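Long-range contact in penicillin-binding protein 2 (Pbp2) (Helicobacter pylori, PDB 5LP5), which probably cross-links peptidoglycan as a penicillin-binding transpeptidase of the cell inner membrane and forms a complex with MreC in cell wall synthesis: residues S320-P334 against Y370-L383. Numbering follows the deposited sequence.
Sequences SFLENLHITENTTIP and YFYKFGLEISIEKL
F321 enters helix 369-377 as a knob into a hole formed by Y370, F371, F374 and G375. Its ring lies with one face against F374 CB, which stands 3.6 Å from the F321 centroid and 10° off the ring normal, a CH-pi contact. The F321 and F371 rings meet rim to rim, planes 32° apart, while I378 CG2 and Y370 CE2 approach the F321 edge. With CG anti to the carbonyl carbon, F321 brings its ring end closer to the opposing helix than its CB direction alone suggests. F321, F371 and F374 thus form an aromatic cluster, and F371 also touches the probable SxxK motif of helix 314-324.

L325, I327 and T331 of the loop after helix 314-324, and I333 of strand 333-334, line the F374 ring. L325 CD1 packs 3.6 Å from F374 CD1, I327 CG2 lies obliquely by CE1, and T331 CG2 meets the edge at CZ. I333 CD1 reaches both F374 CE2, at 3.5 Å, and the aliphatic part of K373. The extended K373 chain then carries NZ to P334 O, 2.6 Å away, a hydrogen bond with the donor tilted 16° from the carbonyl plane.

Burial falls off at the margins: P334 is exposed on one side, and on another the partly exposed N324 rests its OD1 3.6 Å from CD of the exposed K382.

Within the transpeptidase domain, the contact joins helix 314-324 and its trailing loop to helices 369-377 and 380-389. Strand 333-334 pairs with 356-357, helix 359-364 touches L322 and Y370, and helix 424-430 packs against Y372 and L376.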
ATOM      1  N   SER A 320     -42.951  25.616 -14.295  1.00 64.67           N
ATOM      2  CA  SER A 320     -42.830  26.886 -14.998  1.00 68.44           C
ATOM      3  C   SER A 320     -44.191  27.401 -15.481  1.00 68.59           C
ATOM      4  O   SER A 320     -44.469  28.597 -15.395  1.00 69.29           O
ATOM      5  CB  SER A 320     -41.894  26.744 -16.198  1.00 72.64           C
ATOM      6  OG  SER A 320     -41.494  28.022 -16.685  1.00 77.70           O
ATOM      7  N   PHE A 321     -45.031  26.507 -16.002  1.00 66.64           N
ATOM      8  CA  PHE A 321     -46.372  26.891 -16.448  1.00 66.70           C
ATOM      9  C   PHE A 321     -47.125  27.578 -15.324  1.00 71.31           C
ATOM     10  O   PHE A 321     -47.613  28.708 -15.469  1.00 76.87           O
ATOM     11  CB  PHE A 321     -47.203  25.675 -16.877  1.00 62.84           C
ATOM     12  CG  PHE A 321     -46.720  24.996 -18.123  1.00 60.30           C
ATOM     13  CD1 PHE A 321     -45.900  25.647 -19.038  1.00 59.68           C
ATOM     14  CD2 PHE A 321     -47.135  23.704 -18.404  1.00 58.69           C
ATOM     15  CE1 PHE A 321     -45.492  25.004 -20.190  1.00 59.36           C
ATOM     16  CE2 PHE A 321     -46.730  23.059 -19.557  1.00 57.98           C
ATOM     17  CZ  PHE A 321     -45.909  23.708 -20.451  1.00 57.83           C
ATOM     18  N   LEU A 322     -47.219  26.871 -14.201  1.00 71.08           N
ATOM     19  CA  LEU A 322     -47.982  27.335 -13.050  1.00 71.30           C
ATOM     20  C   LEU A 322     -47.461  28.658 -12.543  1.00 70.88           C
ATOM     21  O   LEU A 322     -48.206  29.450 -11.968  1.00 73.98           O
ATOM     22  CB  LEU A 322     -47.895  26.317 -11.920  1.00 72.58           C
ATOM     23  CG  LEU A 322     -48.476  24.936 -12.171  1.00 74.74           C
ATOM     24  CD1 LEU A 322     -47.998  23.982 -11.083  1.00 76.34           C
ATOM     25  CD2 LEU A 322     -49.987  25.019 -12.207  1.00 76.84           C
ATOM     26  N   GLU A 323     -46.170  28.882 -12.737  1.00 70.37           N
ATOM     27  CA  GLU A 323     -45.516  30.065 -12.223  1.00 74.55           C
ATOM     28  C   GLU A 323     -45.748  31.283 -13.127  1.00 78.54           C
ATOM     29  O   GLU A 323     -45.956  32.402 -12.642  1.00 77.21           O
ATOM     30  CB  GLU A 323     -44.034  29.755 -12.083  1.00 73.65           C
ATOM     31  CG  GLU A 323     -43.169  30.859 -11.523  1.00 73.82           C
ATOM     32  CD  GLU A 323     -41.755  30.382 -11.288  1.00 72.24           C
ATOM     33  OE1 GLU A 323     -41.430  29.236 -11.682  1.00 69.80           O
ATOM     34  OE2 GLU A 323     -40.977  31.165 -10.719  1.00 73.51           O
ATOM     35  N   ASN A 324     -45.749  31.050 -14.439  1.00 80.85           N
ATOM     36  CA  ASN A 324     -45.707  32.133 -15.415  1.00 83.39           C
ATOM     37  C   ASN A 324     -47.046  32.434 -16.081  1.00 84.79           C
ATOM     38  O   ASN A 324     -47.275  33.554 -16.552  1.00 85.75           O
ATOM     39  CB  ASN A 324     -44.651  31.805 -16.464  1.00 83.42           C
ATOM     40  CG  ASN A 324     -43.243  31.896 -15.909  1.00 84.94           C
ATOM     41  OD1 ASN A 324     -42.823  32.959 -15.453  1.00 86.13           O
ATOM     42  ND2 ASN A 324     -42.512  30.777 -15.924  1.00 83.32           N
ATOM     43  N   LEU A 325     -47.925  31.433 -16.119  1.00 81.80           N
ATOM     44  CA  LEU A 325     -49.225  31.574 -16.760  1.00 81.55           C
ATOM     45  C   LEU A 325     -50.298  31.866 -15.703  1.00 83.03           C
ATOM     46  O   LEU A 325     -49.987  31.980 -14.514  1.00 78.81           O
ATOM     47  CB  LEU A 325     -49.552  30.303 -17.551  1.00 78.29           C
ATOM     48  CG  LEU A 325     -48.525  29.849 -18.602  1.00 76.01           C
ATOM     49  CD1 LEU A 325     -49.003  28.608 -19.336  1.00 75.43           C
ATOM     50  CD2 LEU A 325     -48.208  30.950 -19.608  1.00 77.28           C
ATOM     51  N   HIS A 326     -51.549  32.010 -16.146  1.00 88.47           N
ATOM     52  CA  HIS A 326     -52.709  32.130 -15.249  1.00 91.84           C
ATOM     53  C   HIS A 326     -53.500  30.826 -15.218  1.00 89.99           C
ATOM     54  O   HIS A 326     -54.616  30.752 -15.750  1.00 88.71           O
ATOM     55  CB  HIS A 326     -53.641  33.249 -15.717  1.00 96.16           C
ATOM     56  CG  HIS A 326     -53.021  34.607 -15.687  1.00 98.03           C
ATOM     57  ND1 HIS A 326     -52.233  35.091 -16.710  1.00 98.83           N
ATOM     58  CD2 HIS A 326     -53.097  35.594 -14.767  1.00 96.85           C
ATOM     59  CE1 HIS A 326     -51.846  36.319 -16.417  1.00 99.49           C
ATOM     60  NE2 HIS A 326     -52.356  36.647 -15.243  1.00100.27           N
ATOM     61  N   ILE A 327     -52.915  29.805 -14.592  1.00 86.48           N
ATOM     62  CA  ILE A 327     -53.486  28.450 -14.560  1.00 82.10           C
ATOM     63  C   ILE A 327     -53.129  27.720 -13.257  1.00 79.88           C
ATOM     64  O   ILE A 327     -52.411  28.259 -12.413  1.00 78.98           O
ATOM     65  CB  ILE A 327     -53.050  27.611 -15.790  1.00 78.98           C
ATOM     66  CG1 ILE A 327     -51.526  27.656 -15.996  1.00 76.48           C
ATOM     67  CG2 ILE A 327     -53.772  28.095 -17.044  1.00 80.97           C
ATOM     68  CD1 ILE A 327     -50.806  26.412 -15.541  1.00 74.51           C
ATOM     69  N   THR A 328     -53.665  26.513 -13.082  1.00 78.98           N
ATOM     70  CA  THR A 328     -53.388  25.697 -11.893  1.00 77.50           C
ATOM     71  C   THR A 328     -53.204  24.214 -12.230  1.00 77.20           C
ATOM     72  O   THR A 328     -53.428  23.756 -13.364  1.00 75.09           O
ATOM     73  CB  THR A 328     -54.508  25.776 -10.834  1.00 77.65           C
ATOM     74  OG1 THR A 328     -55.702  25.180 -11.360  1.00 83.85           O
ATOM     75  CG2 THR A 328     -54.773  27.212 -10.421  1.00 77.42           C
ATOM     76  N   GLU A 329     -52.789  23.475 -11.207  1.00 75.78           N
ATOM     77  CA  GLU A 329     -52.599  22.035 -11.296  1.00 71.40           C
ATOM     78  C   GLU A 329     -53.855  21.331 -11.779  1.00 71.71           C
ATOM     79  O   GLU A 329     -53.761  20.281 -12.398  1.00 67.89           O
ATOM     80  CB  GLU A 329     -52.101  21.450  -9.956  1.00 70.18           C
ATOM     81  CG  GLU A 329     -52.926  21.754  -8.706  1.00 70.69           C
ATOM     82  CD  GLU A 329     -52.488  23.019  -7.979  1.00 70.21           C
ATOM     83  OE1 GLU A 329     -52.000  23.968  -8.631  1.00 71.71           O
ATOM     84  OE2 GLU A 329     -52.661  23.080  -6.753  1.00 67.65           O
ATOM     85  N   ASN A 330     -55.015  21.932 -11.535  1.00 75.65           N
ATOM     86  CA  ASN A 330     -56.305  21.326 -11.890  1.00 78.82           C
ATOM     87  C   ASN A 330     -56.862  21.775 -13.233  1.00 83.63           C
ATOM     88  O   ASN A 330     -57.864  21.230 -13.699  1.00 87.17           O
ATOM     89  CB  ASN A 330     -57.330  21.650 -10.821  1.00 76.12           C
ATOM     90  CG  ASN A 330     -56.821  21.360  -9.444  1.00 73.05           C
ATOM     91  OD1 ASN A 330     -56.552  20.213  -9.114  1.00 72.89           O
ATOM     92  ND2 ASN A 330     -56.676  22.395  -8.631  1.00 71.31           N
ATOM     93  N   THR A 331     -56.231  22.772 -13.845  1.00 84.25           N
ATOM     94  CA  THR A 331     -56.611  23.187 -15.181  1.00 84.18           C
ATOM     95  C   THR A 331     -56.592  21.979 -16.098  1.00 81.88           C
ATOM     96  O   THR A 331     -55.542  21.370 -16.350  1.00 83.75           O
ATOM     97  CB  THR A 331     -55.660  24.251 -15.708  1.00 87.03           C
ATOM     98  OG1 THR A 331     -55.577  25.315 -14.740  1.00 90.50           O
ATOM     99  CG2 THR A 331     -56.132  24.769 -17.063  1.00 89.86           C
ATOM    100  N   THR A 332     -57.778  21.616 -16.561  1.00 80.62           N
ATOM    101  CA  THR A 332     -57.958  20.437 -17.385  1.00 82.08           C
ATOM    102  C   THR A 332     -58.193  20.902 -18.818  1.00 84.99           C
ATOM    103  O   THR A 332     -58.930  21.866 -19.051  1.00 90.19           O
ATOM    104  CB  THR A 332     -59.169  19.609 -16.897  1.00 81.73           C
ATOM    105  OG1 THR A 332     -59.125  19.470 -15.472  1.00 79.86           O
ATOM    106  CG2 THR A 332     -59.185  18.227 -17.544  1.00 82.34           C
ATOM    107  N   ILE A 333     -57.553  20.235 -19.774  1.00 83.81           N
ATOM    108  CA  ILE A 333     -57.753  20.544 -21.196  1.00 87.07           C
ATOM    109  C   ILE A 333     -57.813  19.256 -22.020  1.00 87.46           C
ATOM    110  O   ILE A 333     -57.313  18.222 -21.588  1.00 85.55           O
ATOM    111  CB  ILE A 333     -56.641  21.464 -21.747  1.00 88.88           C
ATOM    112  CG1 ILE A 333     -55.274  20.748 -21.722  1.00 90.84           C
ATOM    113  CG2 ILE A 333     -56.591  22.767 -20.953  1.00 87.11           C
ATOM    114  CD1 ILE A 333     -54.129  21.539 -22.332  1.00 89.28           C
ATOM    115  N   PRO A 334     -58.441  19.313 -23.203  1.00 90.95           N
ATOM    116  CA  PRO A 334     -58.538  18.123 -24.065  1.00 92.26           C
ATOM    117  C   PRO A 334     -57.196  17.669 -24.673  1.00 89.86           C
ATOM    118  O   PRO A 334     -56.431  18.480 -25.178  1.00 84.54           O
ATOM    119  CB  PRO A 334     -59.539  18.543 -25.155  1.00 95.00           C
ATOM    120  CG  PRO A 334     -59.601  20.031 -25.103  1.00 95.50           C
ATOM    121  CD  PRO A 334     -59.241  20.444 -23.708  1.00 93.56           C
ATOM    122  N   TYR A 370     -50.458  18.082 -23.343  1.00 62.47           N
ATOM    123  CA  TYR A 370     -50.659  19.090 -22.301  1.00 63.25           C
ATOM    124  C   TYR A 370     -49.529  20.123 -22.355  1.00 64.24           C
ATOM    125  O   TYR A 370     -49.768  21.329 -22.243  1.00 63.40           O
ATOM    126  CB  TYR A 370     -50.712  18.428 -20.922  1.00 61.92           C
ATOM    127  CG  TYR A 370     -50.805  19.392 -19.750  1.00 62.95           C
ATOM    128  CD1 TYR A 370     -52.039  19.835 -19.280  1.00 66.18           C
ATOM    129  CD2 TYR A 370     -49.661  19.853 -19.109  1.00 63.37           C
ATOM    130  CE1 TYR A 370     -52.131  20.692 -18.189  1.00 68.87           C
ATOM    131  CE2 TYR A 370     -49.733  20.712 -18.019  1.00 63.97           C
ATOM    132  CZ  TYR A 370     -50.969  21.130 -17.555  1.00 67.57           C
ATOM    133  OH  TYR A 370     -51.054  21.992 -16.472  1.00 67.56           O
ATOM    134  N   PHE A 371     -48.305  19.622 -22.545  1.00 63.99           N
ATOM    135  CA  PHE A 371     -47.092  20.444 -22.567  1.00 59.81           C
ATOM    136  C   PHE A 371     -46.917  21.108 -23.913  1.00 59.37           C
ATOM    137  O   PHE A 371     -46.440  22.233 -23.982  1.00 60.30           O
ATOM    138  CB  PHE A 371     -45.853  19.609 -22.194  1.00 56.87           C
ATOM    139  CG  PHE A 371     -45.939  19.000 -20.818  1.00 56.57           C
ATOM    140  CD1 PHE A 371     -45.661  19.760 -19.689  1.00 55.43           C
ATOM    141  CD2 PHE A 371     -46.328  17.685 -20.650  1.00 53.90           C
ATOM    142  CE1 PHE A 371     -45.758  19.218 -18.424  1.00 53.69           C
ATOM    143  CE2 PHE A 371     -46.428  17.145 -19.389  1.00 52.87           C
ATOM    144  CZ  PHE A 371     -46.149  17.910 -18.275  1.00 52.24           C
ATOM    145  N   TYR A 372     -47.305  20.431 -24.982  1.00 60.39           N
ATOM    146  CA  TYR A 372     -47.347  21.078 -26.292  1.00 64.37           C
ATOM    147  C   TYR A 372     -48.234  22.336 -26.260  1.00 68.78           C
ATOM    148  O   TYR A 372     -47.844  23.404 -26.736  1.00 70.83           O
ATOM    149  CB  TYR A 372     -47.860  20.120 -27.380  1.00 64.81           C
ATOM    150  CG  TYR A 372     -46.911  19.000 -27.793  1.00 63.63           C
ATOM    151  CD1 TYR A 372     -45.529  19.201 -27.863  1.00 64.59           C
ATOM    152  CD2 TYR A 372     -47.406  17.746 -28.155  1.00 63.49           C
ATOM    153  CE1 TYR A 372     -44.675  18.179 -28.245  1.00 64.28           C
ATOM    154  CE2 TYR A 372     -46.557  16.724 -28.544  1.00 63.35           C
ATOM    155  CZ  TYR A 372     -45.195  16.947 -28.589  1.00 64.14           C
ATOM    156  OH  TYR A 372     -44.354  15.931 -28.967  1.00 63.86           O
ATOM    157  N   LYS A 373     -49.426  22.204 -25.689  1.00 73.09           N
ATOM    158  CA  LYS A 373     -50.414  23.285 -25.712  1.00 75.27           C
ATOM    159  C   LYS A 373     -49.987  24.502 -24.900  1.00 74.84           C
ATOM    160  O   LYS A 373     -50.002  25.621 -25.417  1.00 75.79           O
ATOM    161  CB  LYS A 373     -51.782  22.787 -25.240  1.00 76.04           C
ATOM    162  CG  LYS A 373     -52.595  22.179 -26.368  1.00 76.63           C
ATOM    163  CD  LYS A 373     -53.975  21.793 -25.877  1.00 78.46           C
ATOM    164  CE  LYS A 373     -54.803  21.119 -26.957  1.00 80.65           C
ATOM    165  NZ  LYS A 373     -56.143  20.702 -26.450  1.00 82.72           N
ATOM    166  N   PHE A 374     -49.617  24.298 -23.637  1.00 71.91           N
ATOM    167  CA  PHE A 374     -49.198  25.427 -22.797  1.00 76.05           C
ATOM    168  C   PHE A 374     -47.829  25.955 -23.234  1.00 77.00           C
ATOM    169  O   PHE A 374     -47.479  27.103 -22.943  1.00 72.88           O
ATOM    170  CB  PHE A 374     -49.206  25.060 -21.307  1.00 74.99           C
ATOM    171  CG  PHE A 374     -50.593  24.943 -20.722  1.00 77.88           C
ATOM    172  CD1 PHE A 374     -51.329  26.076 -20.383  1.00 79.09           C
ATOM    173  CD2 PHE A 374     -51.173  23.690 -20.513  1.00 79.82           C
ATOM    174  CE1 PHE A 374     -52.616  25.959 -19.853  1.00 79.60           C
ATOM    175  CE2 PHE A 374     -52.451  23.567 -19.974  1.00 77.71           C
ATOM    176  CZ  PHE A 374     -53.175  24.702 -19.642  1.00 78.88           C
ATOM    177  N   GLY A 375     -47.075  25.114 -23.945  1.00 78.59           N
ATOM    178  CA  GLY A 375     -45.782  25.495 -24.507  1.00 82.01           C
ATOM    179  C   GLY A 375     -45.923  26.573 -25.565  1.00 87.77           C
ATOM    180  O   GLY A 375     -45.017  27.390 -25.754  1.00 92.58           O
ATOM    181  N   LEU A 376     -47.063  26.562 -26.259  1.00 88.57           N
ATOM    182  CA  LEU A 376     -47.417  27.625 -27.211  1.00 87.64           C
ATOM    183  C   LEU A 376     -47.505  28.998 -26.527  1.00 86.74           C
ATOM    184  O   LEU A 376     -47.141  30.028 -27.110  1.00 84.31           O
ATOM    185  CB  LEU A 376     -48.753  27.311 -27.902  1.00 84.33           C
ATOM    186  CG  LEU A 376     -48.769  26.089 -28.819  1.00 82.11           C
ATOM    187  CD1 LEU A 376     -50.193  25.678 -29.152  1.00 82.51           C
ATOM    188  CD2 LEU A 376     -47.975  26.355 -30.084  1.00 81.03           C
ATOM    189  N   GLU A 377     -47.980  28.991 -25.283  1.00 84.13           N
ATOM    190  CA  GLU A 377     -48.275  30.217 -24.544  1.00 85.96           C
ATOM    191  C   GLU A 377     -47.121  30.700 -23.624  1.00 82.39           C
ATOM    192  O   GLU A 377     -47.190  31.802 -23.063  1.00 78.41           O
ATOM    193  CB  GLU A 377     -49.591  30.027 -23.754  1.00 88.90           C
ATOM    194  CG  GLU A 377     -50.784  29.576 -24.618  1.00 91.16           C
ATOM    195  CD  GLU A 377     -52.060  29.242 -23.827  1.00 92.91           C
ATOM    196  OE1 GLU A 377     -52.145  29.560 -22.615  1.00 91.28           O
ATOM    197  OE2 GLU A 377     -52.995  28.653 -24.426  1.00 89.36           O
ATOM    198  N   ILE A 378     -46.060  29.894 -23.484  1.00 77.30           N
ATOM    199  CA  ILE A 378     -44.911  30.259 -22.633  1.00 76.27           C
ATOM    200  C   ILE A 378     -43.715  30.683 -23.468  1.00 75.08           C
ATOM    201  O   ILE A 378     -43.406  30.059 -24.487  1.00 79.32           O
ATOM    202  CB  ILE A 378     -44.480  29.098 -21.681  1.00 76.92           C
ATOM    203  CG1 ILE A 378     -43.484  29.572 -20.613  1.00 77.01           C
ATOM    204  CG2 ILE A 378     -43.851  27.936 -22.440  1.00 73.36           C
ATOM    205  CD1 ILE A 378     -44.044  30.605 -19.662  1.00 81.56           C
ATOM    206  N   SER A 379     -43.037  31.741 -23.033  1.00 72.84           N
ATOM    207  CA  SER A 379     -41.816  32.182 -23.707  1.00 73.16           C
ATOM    208  C   SER A 379     -40.662  31.272 -23.314  1.00 73.42           C
ATOM    209  O   SER A 379     -40.551  30.881 -22.156  1.00 72.94           O
ATOM    210  CB  SER A 379     -41.482  33.624 -23.345  1.00 72.10           C
ATOM    211  OG  SER A 379     -41.228  33.754 -21.967  1.00 70.98           O
ATOM    212  N   ILE A 380     -39.803  30.941 -24.273  1.00 72.55           N
ATOM    213  CA  ILE A 380     -38.672  30.061 -24.004  1.00 69.04           C
ATOM    214  C   ILE A 380     -37.743  30.688 -22.972  1.00 67.81           C
ATOM    215  O   ILE A 380     -37.049  29.976 -22.247  1.00 67.88           O
ATOM    216  CB  ILE A 380     -37.880  29.688 -25.291  1.00 68.72           C
ATOM    217  CG1 ILE A 380     -36.858  28.583 -25.000  1.00 67.61           C
ATOM    218  CG2 ILE A 380     -37.173  30.901 -25.876  1.00 69.29           C
ATOM    219  CD1 ILE A 380     -37.453  27.271 -24.531  1.00 65.75           C
ATOM    220  N   GLU A 381     -37.725  32.017 -22.901  1.00 67.77           N
ATOM    221  CA  GLU A 381     -36.898  32.673 -21.900  1.00 69.82           C
ATOM    222  C   GLU A 381     -37.298  32.316 -20.470  1.00 65.13           C
ATOM    223  O   GLU A 381     -36.441  32.083 -19.622  1.00 58.75           O
ATOM    224  CB  GLU A 381     -36.925  34.181 -22.084  1.00 79.80           C
ATOM    225  CG  GLU A 381     -36.119  34.915 -21.018  1.00 85.74           C
ATOM    226  CD  GLU A 381     -35.232  36.041 -21.570  1.00 90.59           C
ATOM    227  OE1 GLU A 381     -35.254  36.319 -22.801  1.00 96.98           O
ATOM    228  OE2 GLU A 381     -34.493  36.636 -20.752  1.00 89.34           O
ATOM    229  N   LYS A 382     -38.597  32.265 -20.212  1.00 67.25           N
ATOM    230  CA  LYS A 382     -39.116  31.938 -18.871  1.00 69.70           C
ATOM    231  C   LYS A 382     -39.102  30.427 -18.515  1.00 68.03           C
ATOM    232  O   LYS A 382     -38.754  30.040 -17.393  1.00 66.92           O
ATOM    233  CB  LYS A 382     -40.519  32.528 -18.705  1.00 71.59           C
ATOM    234  CG  LYS A 382     -40.488  34.045 -18.767  1.00 73.09           C
ATOM    235  CD  LYS A 382     -41.828  34.693 -18.479  1.00 74.38           C
ATOM    236  CE  LYS A 382     -41.651  36.207 -18.446  1.00 73.40           C
ATOM    237  NZ  LYS A 382     -42.886  36.966 -18.122  1.00 71.73           N
ATOM    238  N   LEU A 383     -39.491  29.589 -19.471  1.00 64.91           N
ATOM    239  CA  LEU A 383     -39.371  28.143 -19.329  1.00 59.50           C
ATOM    240  C   LEU A 383     -37.929  27.771 -18.977  1.00 59.50           C
ATOM    241  O   LEU A 383     -37.682  27.072 -18.000  1.00 61.18           O
ATOM    242  CB  LEU A 383     -39.796  27.439 -20.631  1.00 57.39           C
ATOM    243  CG  LEU A 383     -39.685  25.910 -20.717  1.00 54.48           C
ATOM    244  CD1 LEU A 383     -40.640  25.296 -19.722  1.00 56.42           C
ATOM    245  CD2 LEU A 383     -39.980  25.383 -22.103  1.00 54.69           C
TER